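Conserved hypothetical protein NMB0706 (Neisseria meningitidis, PDB 1RV9) is of unknown function but belongs to the family named for multi-copper polyphenol oxidoreductase laccases and has a layered alpha-beta-beta-alpha structure. Local coordinates at residues V121-R126 / A130-H135; D21-A26 / G221-T226; R62-V67 / V75-Q80; N148-M153 / V158-Y163. One frame throughout, in Å; residues are numbered along the deposited sequence.

Contact 1: residues V121-R126 / A130-H135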
loop_
_atom_site.group_PDB
_atom_site.type_symbol
_atom_site.label_atom_id
_atom_site.label_comp_id
_atom_site.label_asym_id
_atom_site.label_seq_id
_atom_site.Cartn_x
_atom_site.Cartn_y
_atom_site.Cartn_z
ATOM N N VAL A 121 -1.001 -1.605 2.270
ATOM C CA VAL A 121 -1.321 -2.139 3.593
ATOM C C VAL A 121 -0.049 -2.227 4.428
ATOM O O VAL A 121 0.941 -2.824 4.004
ATOM C CB VAL A 121 -1.961 -3.543 3.516
ATOM C CG1 VAL A 121 -2.350 -4.017 4.924
ATOM C CG2 VAL A 121 -3.184 -3.506 2.616
ATOM N N LEU A 122 -0.071 -1.610 5.607
ATOM C CA LEU A 122 1.081 -1.645 6.502
ATOM C C LEU A 122 0.754 -2.583 7.653
ATOM O O LEU A 122 -0.404 -2.686 8.052
ATOM C CB LEU A 122 1.378 -0.253 7.052
ATOM C CG LEU A 122 1.614 0.851 6.017
ATOM C CD1 LEU A 122 1.934 2.149 6.753
ATOM C CD2 LEU A 122 2.760 0.464 5.086
ATOM N N PHE A 123 1.774 -3.258 8.180
ATOM C CA PHE A 123 1.593 -4.206 9.285
ATOM C C PHE A 123 2.629 -4.004 10.383
ATOM O O PHE A 123 3.750 -3.577 10.122
ATOM C CB PHE A 123 1.786 -5.650 8.806
ATOM C CG PHE A 123 0.800 -6.114 7.776
ATOM C CD1 PHE A 123 -0.322 -6.850 8.149
ATOM C CD2 PHE A 123 1.034 -5.892 6.422
ATOM C CE1 PHE A 123 -1.191 -7.366 7.186
ATOM C CE2 PHE A 123 0.172 -6.402 5.454
ATOM C CZ PHE A 123 -0.942 -7.143 5.837
ATOM N N CYS A 124 2.251 -4.342 11.611
ATOM C CA CYS A 124 3.181 -4.294 12.735
ATOM C C CYS A 124 2.545 -5.120 13.842
ATOM O O CYS A 124 1.369 -5.466 13.753
ATOM C CB CYS A 124 3.430 -2.858 13.216
ATOM S SG CYS A 124 2.175 -2.137 14.311
ATOM N N ASP A 125 3.327 -5.468 14.857
ATOM C CA ASP A 125 2.780 -6.212 15.986
ATOM C C ASP A 125 2.691 -5.252 17.171
ATOM O O ASP A 125 3.355 -4.212 17.187
ATOM C CB ASP A 125 3.639 -7.450 16.302
ATOM C CG ASP A 125 5.059 -7.112 16.697
ATOM O OD1 ASP A 125 5.602 -6.106 16.199
ATOM O OD2 ASP A 125 5.645 -7.876 17.498
ATOM N N ARG A 126 1.851 -5.586 18.144
ATOM C CA ARG A 126 1.643 -4.733 19.315
ATOM C C ARG A 126 2.917 -4.397 20.081
ATOM O O ARG A 126 3.053 -3.290 20.608
ATOM C CB ARG A 126 0.639 -5.395 20.267
ATOM C CG ARG A 126 -0.717 -5.696 19.641
ATOM C CD ARG A 126 -1.635 -4.476 19.586
ATOM N NE ARG A 126 -2.859 -4.774 18.842
ATOM C CZ ARG A 126 -3.924 -3.977 18.779
ATOM N NH1 ARG A 126 -3.934 -2.816 19.423
ATOM N NH2 ARG A 126 -4.981 -4.339 18.064
ATOM N N ALA A 130 8.269 -6.245 14.613
ATOM C CA ALA A 130 8.254 -6.515 13.180
ATOM C C ALA A 130 7.268 -5.615 12.451
ATOM O O ALA A 130 6.218 -5.266 12.988
ATOM C CB ALA A 130 7.901 -7.980 12.930
ATOM N N VAL A 131 7.626 -5.232 11.229
ATOM C CA VAL A 131 6.774 -4.391 10.394
ATOM C C VAL A 131 6.783 -4.924 8.967
ATOM O O VAL A 131 7.602 -5.779 8.617
ATOM C CB VAL A 131 7.257 -2.915 10.365
ATOM C CG1 VAL A 131 7.195 -2.321 11.757
ATOM C CG2 VAL A 131 8.670 -2.835 9.805
ATOM N N ALA A 132 5.857 -4.434 8.152
ATOM C CA ALA A 132 5.769 -4.852 6.759
ATOM C C ALA A 132 4.876 -3.912 5.968
ATOM O O ALA A 132 4.026 -3.225 6.529
ATOM C CB ALA A 132 5.224 -6.279 6.663
ATOM N N ALA A 133 5.084 -3.891 4.656
ATOM C CA ALA A 133 4.288 -3.076 3.751
ATOM C C ALA A 133 3.945 -3.962 2.562
ATOM O O ALA A 133 4.817 -4.648 2.029
ATOM C CB ALA A 133 5.086 -1.860 3.287
ATOM N N ALA A 134 2.678 -3.959 2.158
ATOM C CA ALA A 134 2.237 -4.769 1.032
ATOM C C ALA A 134 1.467 -3.946 0.006
ATOM O O ALA A 134 0.664 -3.077 0.357
ATOM C CB ALA A 134 1.368 -5.926 1.526
ATOM N N HIS A 135 1.735 -4.231 -1.266
ATOM C CA HIS A 135 1.085 -3.571 -2.393
ATOM C C HIS A 135 -0.087 -4.462 -2.784
ATOM O O HIS A 135 0.103 -5.550 -3.338
ATOM C CB HIS A 135 2.072 -3.454 -3.555
ATOM C CG HIS A 135 1.456 -2.975 -4.833
ATOM N ND1 HIS A 135 1.700 -3.586 -6.044
ATOM C CD2 HIS A 135 0.638 -1.929 -5.097
ATOM C CE1 HIS A 135 1.057 -2.938 -7.000
ATOM N NE2 HIS A 135 0.405 -1.928 -6.452
#
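Asp-125 OD1 takes two backbone N-H groups from the far side of the turn. Ala-130 N donates to Asp-125 OD1 over 3.1 Å, coming in from above the carboxylate plane, and the amide of Thr-129 bonds to the same oxygen. The first torsion (chi1 62°) sets the carboxylate between its own N and carbonyl carbon and so turns it back across the hairpin. The backbone bond from Asp-125 N to Ala-130 O beside it is weak, so at this end the carboxylate does much of the holding.

Further along, the strands 121-125 and 131-135 pair in antiparallel fashion. Val-121 and Ala-134 exchange two nearly straight bonds, of which Ala-134 N to Val-121 O measures 2.8 Å. The Phe-123 and Ala-132 pair is also hydrogen-bonded, but Ala-132 N sits above the carbonyl plane of Phe-123 and its bond is the more bent one, at 139°.

On one face of the sheet Phe-123 turns a ring edge to the methyl of Ala-134, with CE2 to CB 4.1 Å, and Thr-149 and Met-153 of helix 145-153 close over that side. On the other face Leu-122 CD2 rests 3.7 Å from Ala-133 CB, beneath Ser-250 and Ile-252 of strand 248-254. This is a beta hairpin within a mixed sheet, and its second strand carries His-135, which is placed with Cys-118 and Asp-100 in a geometry consistent with a Cys-His-Asp triad.

Contact 2: residues D21-A26 / G221-T226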
loop_
_atom_site.group_PDB
_atom_site.type_symbol
_atom_site.label_atom_id
_atom_site.label_comp_id
_atom_site.label_asym_id
_atom_site.label_seq_id
_atom_site.Cartn_x
_atom_site.Cartn_y
_atom_site.Cartn_z
ATOM N N ASP A 21 -3.037 6.409 11.512
ATOM C CA ASP A 21 -3.781 6.587 12.745
ATOM C C ASP A 21 -4.154 5.193 13.225
ATOM O O ASP A 21 -5.146 4.610 12.784
ATOM C CB ASP A 21 -5.043 7.422 12.515
ATOM C CG ASP A 21 -5.945 7.462 13.739
ATOM O OD1 ASP A 21 -5.427 7.320 14.869
ATOM O OD2 ASP A 21 -7.170 7.647 13.572
ATOM N N TRP A 22 -3.324 4.651 14.106
ATOM C CA TRP A 22 -3.548 3.331 14.664
ATOM C C TRP A 22 -2.807 3.217 15.991
ATOM O O TRP A 22 -1.904 4.003 16.273
ATOM C CB TRP A 22 -3.103 2.246 13.672
ATOM C CG TRP A 22 -1.645 2.246 13.259
ATOM C CD1 TRP A 22 -0.718 3.239 13.443
ATOM C CD2 TRP A 22 -0.975 1.203 12.542
ATOM N NE1 TRP A 22 0.488 2.871 12.886
ATOM C CE2 TRP A 22 0.357 1.626 12.328
ATOM C CE3 TRP A 22 -1.373 -0.055 12.064
ATOM C CZ2 TRP A 22 1.293 0.838 11.647
ATOM C CZ3 TRP A 22 -0.445 -0.839 11.390
ATOM C CH2 TRP A 22 0.876 -0.389 11.190
ATOM N N PRO A 23 -3.198 2.250 16.833
ATOM C CA PRO A 23 -2.554 2.062 18.137
ATOM C C PRO A 23 -1.195 1.371 18.102
ATOM O O PRO A 23 -0.853 0.617 19.014
ATOM C CB PRO A 23 -3.593 1.260 18.916
ATOM C CG PRO A 23 -4.228 0.426 17.852
ATOM C CD PRO A 23 -4.406 1.412 16.717
ATOM N N ALA A 24 -0.412 1.633 17.061
ATOM C CA ALA A 24 0.902 1.011 16.952
ATOM C C ALA A 24 1.825 1.511 18.059
ATOM O O ALA A 24 1.712 2.657 18.504
ATOM C CB ALA A 24 1.512 1.308 15.588
ATOM N N PRO A 25 2.749 0.651 18.525
ATOM C CA PRO A 25 3.686 1.033 19.586
ATOM C C PRO A 25 4.580 2.199 19.162
ATOM O O PRO A 25 4.737 2.468 17.974
ATOM C CB PRO A 25 4.457 -0.260 19.849
ATOM C CG PRO A 25 4.408 -0.963 18.526
ATOM C CD PRO A 25 2.988 -0.734 18.086
ATOM N N ALA A 26 5.163 2.876 20.145
ATOM C CA ALA A 26 5.995 4.052 19.905
ATOM C C ALA A 26 7.214 3.877 19.010
ATOM O O ALA A 26 7.735 4.862 18.477
ATOM C CB ALA A 26 6.422 4.646 21.237
ATOM N N GLY A 221 -6.295 -6.530 14.537
ATOM C CA GLY A 221 -6.966 -5.261 14.324
ATOM C C GLY A 221 -6.642 -4.645 12.981
ATOM O O GLY A 221 -5.524 -4.782 12.489
ATOM N N VAL A 222 -7.627 -3.976 12.388
ATOM C CA VAL A 222 -7.460 -3.318 11.095
ATOM C C VAL A 222 -7.905 -1.867 11.227
ATOM O O VAL A 222 -9.008 -1.581 11.706
ATOM C CB VAL A 222 -8.284 -4.020 10.001
ATOM C CG1 VAL A 222 -8.002 -3.383 8.649
ATOM C CG2 VAL A 222 -7.944 -5.500 9.968
ATOM N N TYR A 223 -7.043 -0.955 10.788
ATOM C CA TYR A 223 -7.296 0.476 10.887
ATOM C C TYR A 223 -7.151 1.187 9.545
ATOM O O TYR A 223 -6.653 0.609 8.581
ATOM C CB TYR A 223 -6.319 1.073 11.902
ATOM C CG TYR A 223 -6.367 0.367 13.238
ATOM C CD1 TYR A 223 -7.292 0.739 14.210
ATOM C CD2 TYR A 223 -5.533 -0.719 13.504
ATOM C CE1 TYR A 223 -7.390 0.044 15.414
ATOM C CE2 TYR A 223 -5.623 -1.424 14.703
ATOM C CZ TYR A 223 -6.556 -1.035 15.651
ATOM O OH TYR A 223 -6.659 -1.729 16.836
ATOM N N GLY A 224 -7.594 2.440 9.495
ATOM C CA GLY A 224 -7.503 3.221 8.273
ATOM C C GLY A 224 -8.669 2.975 7.335
ATOM O O GLY A 224 -9.760 2.610 7.775
ATOM N N GLY A 225 -8.439 3.180 6.039
ATOM C CA GLY A 225 -9.484 2.964 5.050
ATOM C C GLY A 225 -10.544 4.051 5.008
ATOM O O GLY A 225 -11.736 3.755 4.903
ATOM N N THR A 226 -10.114 5.308 5.068
ATOM C CA THR A 226 -11.045 6.434 5.057
ATOM C C THR A 226 -10.910 7.362 3.851
ATOM O O THR A 226 -11.781 8.197 3.608
ATOM C CB THR A 226 -10.872 7.296 6.315
ATOM O OG1 THR A 226 -9.546 7.842 6.335
ATOM C CG2 THR A 226 -11.090 6.463 7.566
#
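A surface loop between strands 17-18 and 28-33 lies against strand 221-224, an outermost strand of the six-stranded sheet, and Pro-23 meets Tyr-223 there in a CH-pi contact. Pro-23 CD stands 3.5 Å from the centroid of the Tyr-223 ring and 16° off its normal, which puts this carbon over one face, displaced from the centre toward CZ. The two side chains come from opposite directions. The next carbon of the pyrrolidine lies by the phenol end, Pro-23 CG being 3.4 Å from Tyr-223 OH.

Trp-22 takes part through its root. Its CB lies 3.8 Å from Tyr-223 CG, approaching the ring obliquely, while the indole leads away from the tyrosine; with chi1 at 60° the ring system is carried between the tryptophan's own N and carbonyl carbon. Ala-24 CB of the same loop sits against one face of that indole. Asp-21 adds a backbone touch, its O coming within 3.8 Å of Tyr-223 CB.

The association is therefore apolar packing in character, with three consecutive loop residues touching one tyrosine side chain, two of them at its ring and Asp-21 at its CB. The tyrosine hydroxyl makes a weak hydrogen bond with Arg-126 NH2, just past the end of strand 119-125.

Behind the loop, Trp-22 and Tyr-223 both bear on Met-161 of strand 160-164, and Trp-22 continues to Cys-124 of strand 119-125 and to Val-28 and Thr-30 of strand 28-33. Val-222 points the other way, packing on Arg-211, Leu-214 and Lys-215 of helix 206-217.

Contact 3: residues R62-V67 / V75-Q80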
loop_
_atom_site.group_PDB
_atom_site.type_symbol
_atom_site.label_atom_id
_atom_site.label_comp_id
_atom_site.label_asym_id
_atom_site.label_seq_id
_atom_site.Cartn_x
_atom_site.Cartn_y
_atom_site.Cartn_z
ATOM N N ARG A 62 15.148 13.147 -6.766
ATOM C CA ARG A 62 15.064 14.222 -5.788
ATOM C C ARG A 62 13.886 14.007 -4.835
ATOM O O ARG A 62 14.011 14.233 -3.630
ATOM C CB ARG A 62 14.944 15.567 -6.509
ATOM C CG ARG A 62 16.120 15.844 -7.444
ATOM C CD ARG A 62 15.854 17.052 -8.323
ATOM N NE ARG A 62 15.817 18.294 -7.559
ATOM C CZ ARG A 62 15.060 19.339 -7.877
ATOM N NH1 ARG A 62 14.271 19.287 -8.943
ATOM N NH2 ARG A 62 15.094 20.438 -7.134
ATOM N N ASN A 63 12.748 13.565 -5.364
ATOM C CA ASN A 63 11.585 13.321 -4.513
ATOM C C ASN A 63 11.890 12.213 -3.506
ATOM O O ASN A 63 11.479 12.287 -2.345
ATOM C CB ASN A 63 10.360 12.943 -5.353
ATOM C CG ASN A 63 9.910 14.066 -6.265
ATOM O OD1 ASN A 63 9.984 15.241 -5.904
ATOM N ND2 ASN A 63 9.420 13.709 -7.448
ATOM N N ARG A 64 12.616 11.188 -3.940
ATOM C CA ARG A 64 12.961 10.095 -3.039
ATOM C C ARG A 64 13.942 10.584 -1.980
ATOM O O ARG A 64 13.954 10.089 -0.854
ATOM C CB ARG A 64 13.536 8.912 -3.822
ATOM C CG ARG A 64 12.480 8.181 -4.645
ATOM C CD ARG A 64 13.030 6.920 -5.286
ATOM N NE ARG A 64 11.977 6.126 -5.917
ATOM C CZ ARG A 64 12.162 4.908 -6.410
ATOM N NH1 ARG A 64 13.361 4.346 -6.345
ATOM N NH2 ARG A 64 11.153 4.247 -6.963
ATOM N N GLU A 65 14.763 11.564 -2.340
ATOM C CA GLU A 65 15.711 12.134 -1.391
ATOM C C GLU A 65 14.938 12.873 -0.311
ATOM O O GLU A 65 15.265 12.792 0.875
ATOM C CB GLU A 65 16.637 13.119 -2.091
ATOM C CG GLU A 65 17.805 12.479 -2.776
ATOM C CD GLU A 65 18.704 13.501 -3.422
ATOM O OE1 GLU A 65 18.919 14.575 -2.820
ATOM O OE2 GLU A 65 19.207 13.223 -4.525
ATOM N N ILE A 66 13.918 13.612 -0.737
ATOM C CA ILE A 66 13.079 14.366 0.182
ATOM C C ILE A 66 12.437 13.408 1.182
ATOM O O ILE A 66 12.352 13.701 2.376
ATOM C CB ILE A 66 11.977 15.136 -0.582
ATOM C CG1 ILE A 66 12.615 16.254 -1.412
ATOM C CG2 ILE A 66 10.966 15.726 0.391
ATOM C CD1 ILE A 66 11.640 16.979 -2.316
ATOM N N VAL A 67 11.992 12.257 0.692
ATOM C CA VAL A 67 11.368 11.271 1.563
ATOM C C VAL A 67 12.392 10.649 2.508
ATOM O O VAL A 67 12.116 10.472 3.693
ATOM C CB VAL A 67 10.673 10.156 0.742
ATOM C CG1 VAL A 67 10.306 8.983 1.645
ATOM C CG2 VAL A 67 9.419 10.711 0.091
ATOM N N VAL A 75 15.196 3.466 2.080
ATOM C CA VAL A 75 13.855 2.975 1.787
ATOM C C VAL A 75 13.910 1.867 0.740
ATOM O O VAL A 75 14.470 2.052 -0.341
ATOM C CB VAL A 75 12.971 4.128 1.267
ATOM C CG1 VAL A 75 11.557 3.632 0.998
ATOM C CG2 VAL A 75 12.954 5.265 2.283
ATOM N N ALA A 76 13.323 0.717 1.062
ATOM C CA ALA A 76 13.333 -0.421 0.150
ATOM C C ALA A 76 12.262 -0.393 -0.940
ATOM O O ALA A 76 11.303 -1.168 -0.901
ATOM C CB ALA A 76 13.230 -1.724 0.942
ATOM N N TYR A 77 12.430 0.497 -1.915
ATOM C CA TYR A 77 11.497 0.583 -3.030
ATOM C C TYR A 77 11.610 -0.719 -3.821
ATOM O O TYR A 77 12.713 -1.226 -4.049
ATOM C CB TYR A 77 11.851 1.770 -3.930
ATOM C CG TYR A 77 11.628 3.110 -3.276
ATOM C CD1 TYR A 77 10.336 3.596 -3.061
ATOM C CD2 TYR A 77 12.704 3.882 -2.841
ATOM C CE1 TYR A 77 10.122 4.815 -2.427
ATOM C CE2 TYR A 77 12.500 5.106 -2.203
ATOM C CZ TYR A 77 11.208 5.564 -1.999
ATOM O OH TYR A 77 10.993 6.763 -1.362
ATOM N N LEU A 78 10.472 -1.255 -4.241
ATOM C CA LEU A 78 10.455 -2.510 -4.985
ATOM C C LEU A 78 10.008 -2.310 -6.421
ATOM O O LEU A 78 9.363 -1.317 -6.752
ATOM C CB LEU A 78 9.475 -3.496 -4.337
ATOM C CG LEU A 78 9.526 -3.724 -2.826
ATOM C CD1 LEU A 78 8.303 -4.537 -2.409
ATOM C CD2 LEU A 78 10.813 -4.441 -2.440
ATOM N N ASN A 79 10.365 -3.257 -7.283
ATOM C CA ASN A 79 9.886 -3.192 -8.652
ATOM C C ASN A 79 8.602 -4.002 -8.545
ATOM O O ASN A 79 8.606 -5.229 -8.693
ATOM C CB ASN A 79 10.845 -3.863 -9.633
ATOM C CG ASN A 79 10.301 -3.857 -11.048
ATOM O OD1 ASN A 79 9.769 -2.846 -11.508
ATOM N ND2 ASN A 79 10.427 -4.980 -11.744
ATOM N N GLN A 80 7.509 -3.308 -8.250
ATOM C CA GLN A 80 6.213 -3.947 -8.079
ATOM C C GLN A 80 5.675 -4.489 -9.390
ATOM O O GLN A 80 5.646 -3.785 -10.398
ATOM C CB GLN A 80 5.239 -2.941 -7.452
ATOM C CG GLN A 80 5.739 -2.440 -6.102
ATOM C CD GLN A 80 4.967 -1.258 -5.538
ATOM O OE1 GLN A 80 5.332 -0.722 -4.491
ATOM N NE2 GLN A 80 3.907 -0.841 -6.223
HETATM O O HOH W 1 13.287 7.555 -0.189
HETATM O O HOH W 2 10.885 0.989 -7.655
#
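The guanidinium of Arg-64 lies flat on the ring of Tyr-77, a stacked cation-pi pair that joins helix 57-71 to the chain just after strand 75-76. The planes are only 12° apart and their centres 3.9 Å. CZ is 21° off the ring normal, so the positive group stands over the face and slightly displaced; Arg-64 NH1 comes within 3.6 Å of Tyr-77 CD2. The arginine is extended from CG to NE and slides past the tyrosine in the opposite direction, which lets its aliphatic part share the same face: Arg-64 CD makes a CH-pi contact with the ring. Val-67, one turn further along the helix, brings CG1 to 3.8 Å from Tyr-77 OH.

The opposite face of the ring is backed by Val-75 CG1, so the tyrosine is held between an arginine and a valine. Between Val-75 and Tyr-77 the chain makes an inverse gamma turn centred on Ala-76, with a weak bond from Tyr-77 N to Val-75 O, which is consistent with the valine folding back against the ring.

Outside the stack, Arg-64 NE donates to Leu-49 O, which together with the stacking restrains the rotation of the guanidinium, and Met-114 of strand 110-115 touches both stacked side chains. One water joins the far end, accepting weakly from Arg-64 NH2 and donating to Leu-78 O. On the helix side, another water lies at the edge of the tyrosine ring, in its plane, 2.7 Å from Tyr-77 OH, and donates to Arg-64 O, also at 2.7 Å.

Contact 4: residues N148-M153 / V158-Y163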
loop_
_atom_site.group_PDB
_atom_site.type_symbol
_atom_site.label_atom_id
_atom_site.label_comp_id
_atom_site.label_asym_id
_atom_site.label_seq_id
_atom_site.Cartn_x
_atom_site.Cartn_y
_atom_site.Cartn_z
ATOM N N ASN A 148 0.568 -13.906 2.438
ATOM C CA ASN A 148 1.997 -14.203 2.362
ATOM C C ASN A 148 2.812 -13.242 3.224
ATOM O O ASN A 148 3.830 -13.625 3.805
ATOM C CB ASN A 148 2.493 -14.138 0.914
ATOM C CG ASN A 148 1.902 -15.229 0.048
ATOM O OD1 ASN A 148 1.384 -16.224 0.556
ATOM N ND2 ASN A 148 1.989 -15.057 -1.266
ATOM N N THR A 149 2.372 -11.991 3.303
ATOM C CA THR A 149 3.079 -11.004 4.113
ATOM C C THR A 149 2.951 -11.372 5.587
ATOM O O THR A 149 3.930 -11.367 6.332
ATOM C CB THR A 149 2.512 -9.596 3.877
ATOM O OG1 THR A 149 2.692 -9.245 2.499
ATOM C CG2 THR A 149 3.232 -8.570 4.761
ATOM N N ILE A 150 1.733 -11.702 5.998
ATOM C CA ILE A 150 1.468 -12.090 7.377
ATOM C C ILE A 150 2.355 -13.272 7.770
ATOM O O ILE A 150 2.948 -13.287 8.852
ATOM C CB ILE A 150 -0.025 -12.468 7.538
ATOM C CG1 ILE A 150 -0.882 -11.202 7.454
ATOM C CG2 ILE A 150 -0.255 -13.208 8.850
ATOM C CD1 ILE A 150 -2.360 -11.467 7.255
ATOM N N ALA A 151 2.453 -14.256 6.884
ATOM C CA ALA A 151 3.267 -15.435 7.151
ATOM C C ALA A 151 4.742 -15.083 7.296
ATOM O O ALA A 151 5.429 -15.599 8.183
ATOM C CB ALA A 151 3.091 -16.456 6.033
ATOM N N ALA A 152 5.226 -14.198 6.430
ATOM C CA ALA A 152 6.628 -13.803 6.452
ATOM C C ALA A 152 7.047 -13.042 7.706
ATOM O O ALA A 152 8.222 -13.033 8.068
ATOM C CB ALA A 152 6.948 -12.979 5.214
ATOM N N MET A 153 6.090 -12.406 8.370
ATOM C CA MET A 153 6.384 -11.640 9.577
ATOM C C MET A 153 6.710 -12.517 10.779
ATOM O O MET A 153 7.407 -12.090 11.700
ATOM C CB MET A 153 5.211 -10.723 9.914
ATOM C CG MET A 153 5.022 -9.603 8.910
ATOM S SD MET A 153 3.687 -8.501 9.373
ATOM C CE MET A 153 4.477 -7.566 10.684
ATOM N N VAL A 158 -2.932 -12.539 15.906
ATOM C CA VAL A 158 -3.732 -11.811 16.879
ATOM C C VAL A 158 -2.973 -10.608 17.442
ATOM O O VAL A 158 -3.580 -9.638 17.903
ATOM C CB VAL A 158 -4.186 -12.739 18.040
ATOM C CG1 VAL A 158 -3.046 -12.971 19.013
ATOM C CG2 VAL A 158 -5.391 -12.143 18.738
ATOM N N GLU A 159 -1.645 -10.669 17.391
ATOM C CA GLU A 159 -0.822 -9.576 17.893
ATOM C C GLU A 159 -0.502 -8.592 16.776
ATOM O O GLU A 159 0.182 -7.594 16.994
ATOM C CB GLU A 159 0.472 -10.120 18.501
ATOM C CG GLU A 159 0.226 -11.142 19.602
ATOM C CD GLU A 159 1.423 -11.339 20.507
ATOM O OE1 GLU A 159 1.762 -10.398 21.257
ATOM O OE2 GLU A 159 2.025 -12.434 20.473
ATOM N N MET A 160 -1.004 -8.877 15.578
ATOM C CA MET A 160 -0.773 -8.006 14.431
ATOM C C MET A 160 -1.867 -6.972 14.250
ATOM O O MET A 160 -3.019 -7.176 14.635
ATOM C CB MET A 160 -0.720 -8.800 13.129
ATOM C CG MET A 160 0.473 -9.687 12.929
ATOM S SD MET A 160 0.341 -10.384 11.274
ATOM C CE MET A 160 1.763 -11.454 11.248
ATOM N N MET A 161 -1.495 -5.852 13.649
ATOM C CA MET A 161 -2.456 -4.819 13.333
ATOM C C MET A 161 -2.102 -4.393 11.915
ATOM O O MET A 161 -0.931 -4.405 11.531
ATOM C CB MET A 161 -2.387 -3.646 14.319
ATOM C CG MET A 161 -1.095 -2.872 14.355
ATOM S SD MET A 161 -1.176 -1.572 15.619
ATOM C CE MET A 161 -0.731 -2.472 17.024
ATOM N N ALA A 162 -3.120 -4.062 11.134
ATOM C CA ALA A 162 -2.913 -3.656 9.752
ATOM C C ALA A 162 -3.509 -2.286 9.507
ATOM O O ALA A 162 -4.542 -1.934 10.080
ATOM C CB ALA A 162 -3.546 -4.673 8.810
ATOM N N TYR A 163 -2.849 -1.506 8.660
ATOM C CA TYR A 163 -3.337 -0.179 8.333
ATOM C C TYR A 163 -3.650 -0.115 6.849
ATOM O O TYR A 163 -2.807 -0.443 6.012
ATOM C CB TYR A 163 -2.290 0.883 8.674
ATOM C CG TYR A 163 -2.776 2.295 8.446
ATOM C CD1 TYR A 163 -3.697 2.883 9.310
ATOM C CD2 TYR A 163 -2.325 3.037 7.355
ATOM C CE1 TYR A 163 -4.161 4.181 9.092
ATOM C CE2 TYR A 163 -2.779 4.329 7.129
ATOM C CZ TYR A 163 -3.694 4.896 7.999
ATOM O OH TYR A 163 -4.137 6.181 7.775
#
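Met-160 runs out straight from its strand and ends with its methyl between Ile-150 and Met-153 of helix 145-153. The torsions beyond CG are all close to 180° (chi3 -177°), so the thioether reaches the helix at full length and CE is the atom that arrives first. The isoleucine lies obliquely to it: Ile-150 CG2 is 3.6 Å from Met-160 CE and 3.8 Å from Met-160 SD, a branch laid beside the last bond of the methionine.

Met-153 crosses the same tip at a slant from one turn later. Its CB stands 3.8 Å from Met-160 CE, while its own chain is bent at chi3 (76°), and its sulfur also lies near that methyl, SD to CE being 4.0 Å. Both helix residues lean on Phe-123 as well, which places this packing on the face of the sheet that helix 145-153 covers. Strands 131-136 and 160-164 are parallel, with 119-125 between them, so the helical connection makes a beta-alpha-beta crossover that passes over one strand.

The tightest touch involves a polar atom: Ile-150 O is 3.2 Å from Met-160 CE. That carbonyl already accepts a helical bond from Met-153 N. A methyl next to sulfur is slightly polarised, so the approach may carry a faint C-H to oxygen attraction, but the join is essentially dispersion between buried apolar groups.

Overall arrangement
Contacts 1, 2 and 4 all belong to the six-stranded sheet. Strand 160-164 lies between the other two: Tyr-163 N is 2.8 Å from Leu-122 O of contact 1, and Tyr-223 N of contact 2 is 2.8 Å from Ala-162 O, both backbone hydrogen bonds between neighbouring strands. The centres of contacts 1 and 4 are only about 6 Å apart. Contact 3 stands apart at the edge of the five-stranded sheet, whose outermost strand 75-76 it includes, its centre about 23 Å from those of contacts 2 and 4. It meets contact 1 by packing at the possible triad site, Gln-80 NE2 lying 3.5 Å from His-135 ND1, the atom hydrogen-bonded to Asp-100.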